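Local coordinates for putative beta-glucosidase (Bifidobacterium adolescentis, PDB 5WAB), which hydrolyses beta-glucosidic bonds as a glycoside hydrolase of family 3, probably releasing terminal sugar residues from its substrates, at residues A549-D554 with V578-T583; A75-S80 with I313-L318; A570-T575 with E614-T619; K536-P541 with S651-A656. All blocks are in the same frame, centred on the assembly; numbering follows the deposited sequence.

Interaction 1 (A549-D554 with V578-T583)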
loop_
_atom_site.group_PDB
_atom_site.type_symbol
_atom_site.label_atom_id
_atom_site.label_comp_id
_atom_site.label_asym_id
_atom_site.label_seq_id
_atom_site.Cartn_x
_atom_site.Cartn_y
_atom_site.Cartn_z
ATOM N N ALA A 549 -22.938 11.332 -4.379
ATOM C CA ALA A 549 -23.062 12.782 -4.387
ATOM C C ALA A 549 -22.334 13.376 -5.585
ATOM O O ALA A 549 -21.607 12.693 -6.308
ATOM C CB ALA A 549 -22.509 13.380 -3.088
ATOM N N THR A 550 -22.537 14.675 -5.788
ATOM C CA THR A 550 -21.827 15.431 -6.808
ATOM C C THR A 550 -21.035 16.547 -6.142
ATOM O O THR A 550 -21.457 17.104 -5.124
ATOM C CB THR A 550 -22.787 16.022 -7.860
ATOM O OG1 THR A 550 -23.732 16.893 -7.225
ATOM C CG2 THR A 550 -23.527 14.917 -8.590
ATOM N N PHE A 551 -19.875 16.859 -6.715
ATOM C CA PHE A 551 -18.981 17.859 -6.150
ATOM C C PHE A 551 -18.485 18.790 -7.248
ATOM O O PHE A 551 -18.431 18.423 -8.424
ATOM C CB PHE A 551 -17.796 17.195 -5.419
ATOM C CG PHE A 551 -18.216 16.318 -4.271
ATOM C CD1 PHE A 551 -18.571 14.993 -4.487
ATOM C CD2 PHE A 551 -18.283 16.821 -2.982
ATOM C CE1 PHE A 551 -18.973 14.185 -3.441
ATOM C CE2 PHE A 551 -18.683 16.014 -1.926
ATOM C CZ PHE A 551 -19.030 14.694 -2.157
ATOM N N ALA A 552 -18.123 20.003 -6.843
ATOM C CA ALA A 552 -17.590 21.011 -7.745
ATOM C C ALA A 552 -16.394 21.674 -7.085
ATOM O O ALA A 552 -16.407 21.932 -5.878
ATOM C CB ALA A 552 -18.645 22.065 -8.104
ATOM N N ILE A 553 -15.362 21.944 -7.879
ATOM C CA ILE A 553 -14.139 22.579 -7.405
ATOM C C ILE A 553 -14.001 23.939 -8.075
ATOM O O ILE A 553 -14.065 24.041 -9.307
ATOM C CB ILE A 553 -12.905 21.701 -7.678
ATOM C CG1 ILE A 553 -13.005 20.400 -6.887
ATOM C CG2 ILE A 553 -11.629 22.437 -7.321
ATOM C CD1 ILE A 553 -11.885 19.443 -7.169
ATOM N N ASP A 554 -13.824 24.979 -7.267
ATOM C CA ASP A 554 -13.560 26.311 -7.789
ATOM C C ASP A 554 -12.656 27.038 -6.803
ATOM O O ASP A 554 -12.207 26.464 -5.808
ATOM C CB ASP A 554 -14.867 27.071 -8.047
ATOM C CG ASP A 554 -15.762 27.145 -6.818
ATOM O OD1 ASP A 554 -15.338 26.696 -5.729
ATOM O OD2 ASP A 554 -16.895 27.669 -6.946
ATOM N N VAL A 578 -26.958 14.579 -1.057
ATOM C CA VAL A 578 -26.439 13.409 -0.363
ATOM C C VAL A 578 -25.144 13.786 0.341
ATOM O O VAL A 578 -24.247 14.376 -0.269
ATOM C CB VAL A 578 -26.208 12.237 -1.332
ATOM C CG1 VAL A 578 -25.638 11.036 -0.581
ATOM C CG2 VAL A 578 -27.506 11.890 -2.053
ATOM N N ASP A 579 -25.048 13.432 1.618
ATOM C CA ASP A 579 -23.811 13.612 2.367
ATOM C C ASP A 579 -22.797 12.567 1.914
ATOM O O ASP A 579 -23.086 11.365 1.939
ATOM C CB ASP A 579 -24.077 13.492 3.868
ATOM C CG ASP A 579 -25.146 14.467 4.364
ATOM O OD1 ASP A 579 -25.538 15.378 3.604
ATOM O OD2 ASP A 579 -25.598 14.319 5.520
ATOM N N ALA A 580 -21.624 13.019 1.470
ATOM C CA ALA A 580 -20.597 12.108 0.978
ATOM C C ALA A 580 -19.243 12.801 1.036
ATOM O O ALA A 580 -19.152 14.018 1.202
ATOM C CB ALA A 580 -20.906 11.632 -0.445
ATOM N N ALA A 581 -18.188 12.003 0.876
ATOM C CA ALA A 581 -16.819 12.490 0.922
ATOM C C ALA A 581 -16.217 12.549 -0.477
ATOM O O ALA A 581 -16.504 11.709 -1.335
ATOM C CB ALA A 581 -15.950 11.601 1.816
ATOM N N GLU A 582 -15.350 13.537 -0.686
ATOM C CA GLU A 582 -14.629 13.715 -1.938
ATOM C C GLU A 582 -13.142 13.816 -1.642
ATOM O O GLU A 582 -12.740 14.416 -0.642
ATOM C CB GLU A 582 -15.113 14.977 -2.673
ATOM C CG GLU A 582 -14.379 15.309 -3.967
ATOM C CD GLU A 582 -14.568 14.261 -5.043
ATOM O OE1 GLU A 582 -15.493 14.417 -5.871
ATOM O OE2 GLU A 582 -13.799 13.277 -5.055
ATOM N N THR A 583 -12.326 13.226 -2.506
ATOM C CA THR A 583 -10.880 13.241 -2.335
ATOM C C THR A 583 -10.266 14.090 -3.439
ATOM O O THR A 583 -10.159 13.645 -4.587
ATOM C CB THR A 583 -10.311 11.825 -2.346
ATOM O OG1 THR A 583 -10.862 11.091 -1.247
ATOM C CG2 THR A 583 -8.792 11.862 -2.214
#
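F551 lies flat against the side chain of E582, a contact between the two sheets of the fibronectin type III-like beta sandwich. E582 CB stands 3.6 Å from the centroid of the F551 ring, almost on the ring normal, in a CH-pi contact. From there the glutamate, bent about its CB-CG bond (chi2 64°), runs along the phenylalanine in the opposite sense and brings OE1 to 3.4 Å from F551 CD1. The far end of the ring is just as closely met: A580 O lies in the ring plane at the edge, 3.4 Å from CZ. Beside it A549 CB packs on A580 CB at 3.6 Å and meets V578 O at 3.5 Å; only the side chains of A549 and V578 stand farther apart, CB to CB 4.3 Å. The loose side belongs to T550 and D579, exposed residues whose side chains turn away from the contact. The strands 551-554 and 580-583 pass at 41°, their axes 9.3 Å apart, and no hydrogen bond joins the two segments. E582 OE2 instead accepts from T583 N through its anti lone pair and pairs with K493, outside both segments. Packing and a CH-pi contact, not hydrogen bonds, therefore join the segments here, while K493 probably keeps the buried carboxylate ionised beside the aromatic ring.

Interaction 2 (A75-S80 with I313-L318)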
loop_
_atom_site.group_PDB
_atom_site.type_symbol
_atom_site.label_atom_id
_atom_site.label_comp_id
_atom_site.label_asym_id
_atom_site.label_seq_id
_atom_site.Cartn_x
_atom_site.Cartn_y
_atom_site.Cartn_z
ATOM N N ALA A 75 -4.732 -3.458 0.010
ATOM C CA ALA A 75 -5.265 -3.275 -1.339
ATOM C C ALA A 75 -6.660 -2.672 -1.310
ATOM O O ALA A 75 -7.078 -2.022 -2.276
ATOM C CB ALA A 75 -5.285 -4.600 -2.096
ATOM N N GLY A 76 -7.400 -2.905 -0.232
ATOM C CA GLY A 76 -8.686 -2.271 -0.031
ATOM C C GLY A 76 -8.554 -0.950 0.695
ATOM O O GLY A 76 -9.080 0.068 0.237
ATOM N N LEU A 77 -7.836 -0.950 1.823
ATOM C CA LEU A 77 -7.751 0.251 2.649
ATOM C C LEU A 77 -7.079 1.405 1.921
ATOM O O LEU A 77 -7.351 2.568 2.238
ATOM C CB LEU A 77 -7.003 -0.054 3.952
ATOM C CG LEU A 77 -7.140 0.993 5.063
ATOM C CD1 LEU A 77 -8.611 1.303 5.309
ATOM C CD2 LEU A 77 -6.495 0.510 6.345
ATOM N N SER A 78 -6.242 1.115 0.927
ATOM C CA SER A 78 -5.631 2.167 0.130
ATOM C C SER A 78 -6.640 2.950 -0.692
ATOM O O SER A 78 -6.296 4.017 -1.206
ATOM C CB SER A 78 -4.577 1.570 -0.796
ATOM O OG SER A 78 -5.148 0.602 -1.661
ATOM N N SER A 79 -7.864 2.448 -0.840
ATOM C CA SER A 79 -8.901 3.199 -1.531
ATOM C C SER A 79 -9.422 4.373 -0.714
ATOM O O SER A 79 -10.101 5.240 -1.271
ATOM C CB SER A 79 -10.055 2.264 -1.896
ATOM O OG SER A 79 -9.583 1.121 -2.594
ATOM N N SER A 80 -9.127 4.416 0.585
ATOM C CA SER A 80 -9.684 5.436 1.470
ATOM C C SER A 80 -9.020 6.797 1.303
ATOM O O SER A 80 -9.678 7.823 1.509
ATOM C CB SER A 80 -9.555 4.986 2.924
ATOM O OG SER A 80 -8.186 4.895 3.284
ATOM N N ILE A 313 -15.883 0.218 4.929
ATOM C CA ILE A 313 -16.711 1.098 4.107
ATOM C C ILE A 313 -15.851 1.883 3.125
ATOM O O ILE A 313 -16.173 1.992 1.935
ATOM C CB ILE A 313 -17.543 2.037 4.999
ATOM C CG1 ILE A 313 -18.615 1.247 5.749
ATOM C CG2 ILE A 313 -18.153 3.151 4.181
ATOM C CD1 ILE A 313 -19.518 2.106 6.597
ATOM N N GLU A 314 -14.742 2.442 3.607
ATOM C CA GLU A 314 -13.884 3.275 2.776
ATOM C C GLU A 314 -12.878 2.479 1.949
ATOM O O GLU A 314 -11.976 3.074 1.352
ATOM C CB GLU A 314 -13.179 4.305 3.652
ATOM C CG GLU A 314 -14.172 5.179 4.382
ATOM C CD GLU A 314 -13.561 6.446 4.926
ATOM O OE1 GLU A 314 -12.596 6.962 4.324
ATOM O OE2 GLU A 314 -14.057 6.927 5.961
ATOM N N SER A 315 -13.025 1.161 1.869
ATOM C CA SER A 315 -12.169 0.346 1.025
ATOM C C SER A 315 -12.809 0.017 -0.316
ATOM O O SER A 315 -12.185 -0.672 -1.127
ATOM C CB SER A 315 -11.799 -0.948 1.748
ATOM O OG SER A 315 -10.988 -0.666 2.875
ATOM N N MET A 316 -14.024 0.500 -0.573
ATOM C CA MET A 316 -14.751 0.210 -1.801
ATOM C C MET A 316 -14.640 1.372 -2.778
ATOM O O MET A 316 -14.741 2.537 -2.386
ATOM C CB MET A 316 -16.225 -0.043 -1.508
ATOM C CG MET A 316 -16.473 -0.893 -0.300
ATOM S SD MET A 316 -18.234 -1.106 -0.061
ATOM C CE MET A 316 -18.244 -1.755 1.604
ATOM N N VAL A 317 -14.457 1.043 -4.055
ATOM C CA VAL A 317 -14.454 2.019 -5.141
ATOM C C VAL A 317 -15.643 1.727 -6.050
ATOM O O VAL A 317 -15.800 0.597 -6.530
ATOM C CB VAL A 317 -13.142 1.987 -5.937
ATOM C CG1 VAL A 317 -13.157 3.056 -7.020
ATOM C CG2 VAL A 317 -11.954 2.152 -5.013
ATOM N N LEU A 318 -16.491 2.735 -6.264
ATOM C CA LEU A 318 -17.602 2.643 -7.209
ATOM C C LEU A 318 -17.092 2.967 -8.609
ATOM O O LEU A 318 -16.732 4.114 -8.896
ATOM C CB LEU A 318 -18.728 3.593 -6.808
ATOM C CG LEU A 318 -20.020 3.564 -7.630
ATOM C CD1 LEU A 318 -20.538 2.150 -7.783
ATOM C CD2 LEU A 318 -21.083 4.451 -6.996
HETATM O O HOH W 1 -13.036 5.405 0.466
#
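G76 and S315 meet where two type I beta turns face each other, L77 to S80 and I313 to M316. The first lies at a short helix of the N-terminal, TIM-barrel-type domain of family 3; the second leads from helix 301-313 into strand 317-321, an edge strand of the mixed sheet in the C-terminal domain. The contact is thus a buried interdomain seam, and it illustrates how small residues let backbones come close: the CA atoms of G76 and S315 are 4.5 Å apart. S315 can be followed outward in two steps. Its CB rests 3.3 Å from G76 O, and its OG reaches over the peptide to touch G76 C, with L77 CD1 3.9 Å from OG on the leucine side. L77 N is near too, but poorly angled for a bond. Placed beside its own backbone N (chi1 -66°), that hydroxyl bonds instead to A311 O in the preceding helix. S79 OG packs on V317 CG2, 3.5 Å away, and S80 CB on E314 CB. The E314 carboxylate turns to K607 and Q310. Within the first turn L77 O accepts from both the N and the OG of S80, the hydroxyl at 2.7 Å. A water bridges the two segments, donating to E314 O at 2.7 Å and, weakly, to S79 O at 3.4 Å.

Interaction 3 (A570-T575 with E614-T619)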
loop_
_atom_site.group_PDB
_atom_site.type_symbol
_atom_site.label_atom_id
_atom_site.label_comp_id
_atom_site.label_asym_id
_atom_site.label_seq_id
_atom_site.Cartn_x
_atom_site.Cartn_y
_atom_site.Cartn_z
ATOM N N ALA A 570 -7.859 25.782 -2.752
ATOM C CA ALA A 570 -9.028 25.410 -3.541
ATOM C C ALA A 570 -10.243 25.213 -2.641
ATOM O O ALA A 570 -10.114 24.921 -1.450
ATOM C CB ALA A 570 -8.760 24.137 -4.341
ATOM N N THR A 571 -11.430 25.340 -3.239
ATOM C CA THR A 571 -12.699 25.098 -2.558
ATOM C C THR A 571 -13.422 23.934 -3.223
ATOM O O THR A 571 -13.586 23.918 -4.449
ATOM C CB THR A 571 -13.619 26.321 -2.603
ATOM O OG1 THR A 571 -12.997 27.432 -1.949
ATOM C CG2 THR A 571 -14.940 26.002 -1.891
ATOM N N VAL A 572 -13.880 22.980 -2.421
ATOM C CA VAL A 572 -14.666 21.855 -2.906
ATOM C C VAL A 572 -16.044 21.937 -2.263
ATOM O O VAL A 572 -16.164 22.234 -1.068
ATOM C CB VAL A 572 -13.974 20.509 -2.606
ATOM C CG1 VAL A 572 -13.608 20.413 -1.137
ATOM C CG2 VAL A 572 -14.847 19.336 -3.033
ATOM N N THR A 573 -17.086 21.684 -3.053
ATOM C CA THR A 573 -18.458 21.900 -2.611
ATOM C C THR A 573 -19.317 20.698 -2.970
ATOM O O THR A 573 -19.255 20.202 -4.099
ATOM C CB THR A 573 -19.037 23.165 -3.249
ATOM O OG1 THR A 573 -18.144 24.265 -3.027
ATOM C CG2 THR A 573 -20.399 23.491 -2.655
ATOM N N ASN A 574 -20.094 20.212 -2.003
ATOM C CA ASN A 574 -21.076 19.164 -2.260
ATOM C C ASN A 574 -22.316 19.810 -2.872
ATOM O O ASN A 574 -23.081 20.484 -2.175
ATOM C CB ASN A 574 -21.415 18.419 -0.974
ATOM C CG ASN A 574 -22.272 17.189 -1.216
ATOM O OD1 ASN A 574 -23.001 17.100 -2.207
ATOM N ND2 ASN A 574 -22.194 16.234 -0.302
ATOM N N THR A 575 -22.516 19.607 -4.174
ATOM C CA THR A 575 -23.602 20.229 -4.919
ATOM C C THR A 575 -24.823 19.326 -5.055
ATOM O O THR A 575 -25.618 19.510 -5.981
ATOM C CB THR A 575 -23.114 20.647 -6.306
ATOM O OG1 THR A 575 -22.662 19.487 -7.019
ATOM C CG2 THR A 575 -21.967 21.646 -6.195
ATOM N N GLU A 614 -22.738 21.742 1.632
ATOM C CA GLU A 614 -21.587 22.302 2.323
ATOM C C GLU A 614 -20.397 22.458 1.390
ATOM O O GLU A 614 -20.256 21.744 0.391
ATOM C CB GLU A 614 -21.174 21.434 3.509
ATOM C CG GLU A 614 -22.060 21.567 4.730
ATOM C CD GLU A 614 -21.389 21.035 5.984
ATOM O OE1 GLU A 614 -20.237 20.551 5.888
ATOM O OE2 GLU A 614 -22.013 21.111 7.066
ATOM N N SER A 615 -19.538 23.414 1.729
ATOM C CA SER A 615 -18.298 23.647 1.018
ATOM C C SER A 615 -17.163 23.682 2.026
ATOM O O SER A 615 -17.375 23.869 3.224
ATOM C CB SER A 615 -18.331 24.955 0.220
ATOM O OG SER A 615 -18.354 26.076 1.086
ATOM N N ALA A 616 -15.950 23.496 1.524
ATOM C CA ALA A 616 -14.779 23.486 2.383
ATOM C C ALA A 616 -13.586 24.037 1.623
ATOM O O ALA A 616 -13.391 23.728 0.442
ATOM C CB ALA A 616 -14.461 22.079 2.892
ATOM N N GLU A 617 -12.776 24.831 2.313
ATOM C CA GLU A 617 -11.551 25.362 1.737
ATOM C C GLU A 617 -10.382 24.498 2.186
ATOM O O GLU A 617 -10.169 24.313 3.393
ATOM C CB GLU A 617 -11.310 26.811 2.151
ATOM C CG GLU A 617 -10.170 27.427 1.418
ATOM C CD GLU A 617 -10.632 27.823 0.048
ATOM O OE1 GLU A 617 -11.814 27.652 -0.212
ATOM O OE2 GLU A 617 -9.848 28.318 -0.765
ATOM N N ILE A 618 -9.620 23.983 1.221
ATOM C CA ILE A 618 -8.520 23.083 1.526
ATOM C C ILE A 618 -7.257 23.637 0.886
ATOM O O ILE A 618 -7.304 24.279 -0.168
ATOM C CB ILE A 618 -8.781 21.645 1.042
ATOM C CG1 ILE A 618 -9.273 21.640 -0.395
ATOM C CG2 ILE A 618 -9.822 20.973 1.927
ATOM C CD1 ILE A 618 -9.395 20.261 -0.981
ATOM N N THR A 619 -6.119 23.376 1.525
ATOM C CA THR A 619 -4.838 23.871 1.048
ATOM C C THR A 619 -3.843 22.728 0.909
ATOM O O THR A 619 -3.930 21.715 1.608
ATOM C CB THR A 619 -4.245 24.952 1.976
ATOM O OG1 THR A 619 -4.056 24.407 3.284
ATOM C CG2 THR A 619 -5.168 26.161 2.059
#
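E614 O accepts from N574 N at 2.8 Å, the shortest sound bond between these antiparallel strands, and T573 CA adds a CA-H...O contact to the same oxygen. Beyond it the register is regular. V572 with A616 and A570 with I618 are hydrogen-bonded pairs, each closed by two backbone bonds, exemplified by I618 N to A570 O at 2.9 Å. T571 with E617 and T573 with S615 are the non-hydrogen-bonded pairs between and beside them. On the face of T573, its OG1 packs alongside S615 CB at 3.3 Å while CG2, anti to the backbone N, bends over E614 O at 3.5 Å. With an alanine here both branches go, which would probably cost S615 CB its closest side-chain contact, from OG1, and leave the E614 carbonyl less covered. The opposite face is apolar: V572 CG1, turned between its own backbone N and carbonyl carbon (chi1 52°), meets I618 CD1 at 4.2 Å. That face looks into the beta sandwich, where V572 and I618 both pack on V584 of strand 580-590 and A616 touches V608 and L610 of strand 601-610. Strand 566-574 is the middle one of its three-stranded sheet, flanked by strands 551-560 and 615-622.

Interaction 4 (K536-P541 with S651-A656)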
loop_
_atom_site.group_PDB
_atom_site.type_symbol
_atom_site.label_atom_id
_atom_site.label_comp_id
_atom_site.label_asym_id
_atom_site.label_seq_id
_atom_site.Cartn_x
_atom_site.Cartn_y
_atom_site.Cartn_z
ATOM N N LYS A 536 -2.161 6.617 -23.446
ATOM C CA LYS A 536 -2.674 5.262 -23.565
ATOM C C LYS A 536 -4.014 5.155 -22.854
ATOM O O LYS A 536 -4.203 5.719 -21.773
ATOM C CB LYS A 536 -1.690 4.255 -22.967
ATOM C CG LYS A 536 -0.291 4.301 -23.562
ATOM C CD LYS A 536 -0.283 3.923 -25.033
ATOM C CE LYS A 536 1.133 3.937 -25.610
ATOM N NZ LYS A 536 1.141 3.651 -27.079
ATOM N N ALA A 537 -4.945 4.433 -23.466
ATOM C CA ALA A 537 -6.224 4.192 -22.822
ATOM C C ALA A 537 -6.068 3.214 -21.664
ATOM O O ALA A 537 -5.224 2.314 -21.684
ATOM C CB ALA A 537 -7.243 3.652 -23.823
ATOM N N VAL A 538 -6.878 3.425 -20.630
ATOM C CA VAL A 538 -6.996 2.508 -19.509
ATOM C C VAL A 538 -8.478 2.293 -19.251
ATOM O O VAL A 538 -9.331 3.053 -19.714
ATOM C CB VAL A 538 -6.297 3.029 -18.238
ATOM C CG1 VAL A 538 -4.796 3.112 -18.457
ATOM C CG2 VAL A 538 -6.863 4.392 -17.856
ATOM N N ASP A 539 -8.783 1.233 -18.506
ATOM C CA ASP A 539 -10.176 0.978 -18.161
ATOM C C ASP A 539 -10.656 1.973 -17.110
ATOM O O ASP A 539 -11.655 2.672 -17.312
ATOM C CB ASP A 539 -10.346 -0.461 -17.677
ATOM C CG ASP A 539 -11.762 -0.966 -17.841
ATOM O OD1 ASP A 539 -12.584 -0.260 -18.464
ATOM O OD2 ASP A 539 -12.056 -2.071 -17.344
ATOM N N TYR A 540 -9.944 2.064 -15.985
ATOM C CA TYR A 540 -10.258 3.047 -14.961
ATOM C C TYR A 540 -8.948 3.637 -14.443
ATOM O O TYR A 540 -8.029 2.879 -14.072
ATOM C CB TYR A 540 -11.077 2.421 -13.829
ATOM C CG TYR A 540 -12.393 1.845 -14.315
ATOM C CD1 TYR A 540 -13.536 2.633 -14.392
ATOM C CD2 TYR A 540 -12.484 0.517 -14.725
ATOM C CE1 TYR A 540 -14.740 2.109 -14.853
ATOM C CE2 TYR A 540 -13.679 -0.013 -15.185
ATOM C CZ TYR A 540 -14.803 0.787 -15.248
ATOM O OH TYR A 540 -15.993 0.260 -15.704
ATOM N N PRO A 541 -8.818 4.961 -14.423
ATOM C CA PRO A 541 -7.526 5.577 -14.112
ATOM C C PRO A 541 -7.247 5.636 -12.617
ATOM O O PRO A 541 -8.136 5.527 -11.771
ATOM C CB PRO A 541 -7.667 6.989 -14.687
ATOM C CG PRO A 541 -9.126 7.283 -14.547
ATOM C CD PRO A 541 -9.843 5.966 -14.763
ATOM N N SER A 651 -9.231 12.992 -9.839
ATOM C CA SER A 651 -8.731 11.827 -10.551
ATOM C C SER A 651 -7.526 12.266 -11.369
ATOM O O SER A 651 -7.394 13.442 -11.716
ATOM C CB SER A 651 -9.813 11.219 -11.448
ATOM O OG SER A 651 -9.307 10.191 -12.274
ATOM N N SER A 652 -6.673 11.297 -11.716
ATOM C CA SER A 652 -5.548 11.578 -12.604
ATOM C C SER A 652 -5.996 11.963 -14.008
ATOM O O SER A 652 -5.191 12.503 -14.774
ATOM C CB SER A 652 -4.613 10.369 -12.667
ATOM O OG SER A 652 -5.282 9.242 -13.207
ATOM N N ARG A 653 -7.253 11.694 -14.363
ATOM C CA ARG A 653 -7.815 12.094 -15.648
ATOM C C ARG A 653 -9.124 12.858 -15.457
ATOM O O ARG A 653 -9.985 12.862 -16.340
ATOM C CB ARG A 653 -8.014 10.878 -16.554
ATOM C CG ARG A 653 -6.725 10.098 -16.793
ATOM C CD ARG A 653 -6.882 9.049 -17.860
ATOM N NE ARG A 653 -5.633 8.331 -18.083
ATOM C CZ ARG A 653 -5.395 7.549 -19.131
ATOM N NH1 ARG A 653 -6.318 7.382 -20.068
ATOM N NH2 ARG A 653 -4.224 6.940 -19.249
ATOM N N ASP A 654 -9.291 13.496 -14.289
ATOM C CA ASP A 654 -10.421 14.375 -13.968
ATOM C C ASP A 654 -9.831 15.610 -13.296
ATOM O O ASP A 654 -9.885 15.760 -12.076
ATOM C CB ASP A 654 -11.452 13.700 -13.061
ATOM C CG ASP A 654 -12.325 12.710 -13.798
ATOM O OD1 ASP A 654 -13.172 13.159 -14.599
ATOM O OD2 ASP A 654 -12.170 11.488 -13.578
ATOM N N ILE A 655 -9.270 16.500 -14.099
ATOM C CA ILE A 655 -8.653 17.716 -13.589
ATOM C C ILE A 655 -9.678 18.836 -13.653
ATOM O O ILE A 655 -10.291 19.076 -14.701
ATOM C CB ILE A 655 -7.391 18.073 -14.389
ATOM C CG1 ILE A 655 -6.393 16.910 -14.351
ATOM C CG2 ILE A 655 -6.774 19.356 -13.853
ATOM C CD1 ILE A 655 -6.026 16.466 -12.950
ATOM N N ALA A 656 -9.886 19.507 -12.524
ATOM C CA ALA A 656 -10.871 20.575 -12.467
ATOM C C ALA A 656 -10.271 21.922 -12.829
ATOM O O ALA A 656 -10.924 22.729 -13.497
ATOM C CB ALA A 656 -11.502 20.639 -11.073
#
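An ST turn inside a type I beta turn, S651 to D654, leads into the last strand of the fibronectin type III-like sandwich and presents R653 to a loop of the C-terminal family 3 domain. K536 O receives the arginine end-on: NH2 donates to it at 2.8 Å and NH1 at 3.2 Å, with the oxygen lying in the guanidinium plane. The NH2 bond is the straighter of the two and arrives nearly in line with the carbonyl, whereas the NH1 hydrogen comes in at a poorer angle. An extended chain from CG to NE carries the group this far, and V538 CG2 covers one of its faces, 3.7 Å from CZ. P541 CB lies against the aliphatic part of the arginine, 3.9 Å from R653 CD. NH2 also forms a salt bridge with D532, and Y531 of helix 528-531 packs on both V538 and R653, so hydrogen bonds, charge and packing converge on a single side chain. A leucine in its place has no N-H groups, and would probably leave K536 O without both donors and D532 without its positive mate. Nearer the turn, P541 CB rests 3.6 Å from S652 OG, whose own bond goes to F542 O, so proline and serine lie side by side where the two parts of the chain meet. S651 OG accepts from R653 N at 3.3 Å in a nearly straight bond (175°) and is also 3.7 Å from P541 CG.

In the fold
From the N terminus, interaction 2 comes first: it closes a loop of more than 230 residues and joins the N-terminal domain to the turn that leads into the edge strand of the C-terminal domain's sheet, before any other contact opens. Interaction 4 opens at 536-541 and closes at 651-656, joining that C-terminal domain to the beta sandwich. Interactions 1 and 3 nest inside its loop and cross each other, since 570-575 falls between the two segments of interaction 1. Their centres are 8 Å apart, and they touch through T550 with T575 and D554 with T571. Interaction 3 builds one sheet and interaction 1 packs it on the other; I553 against A656 links interaction 1 with interaction 4.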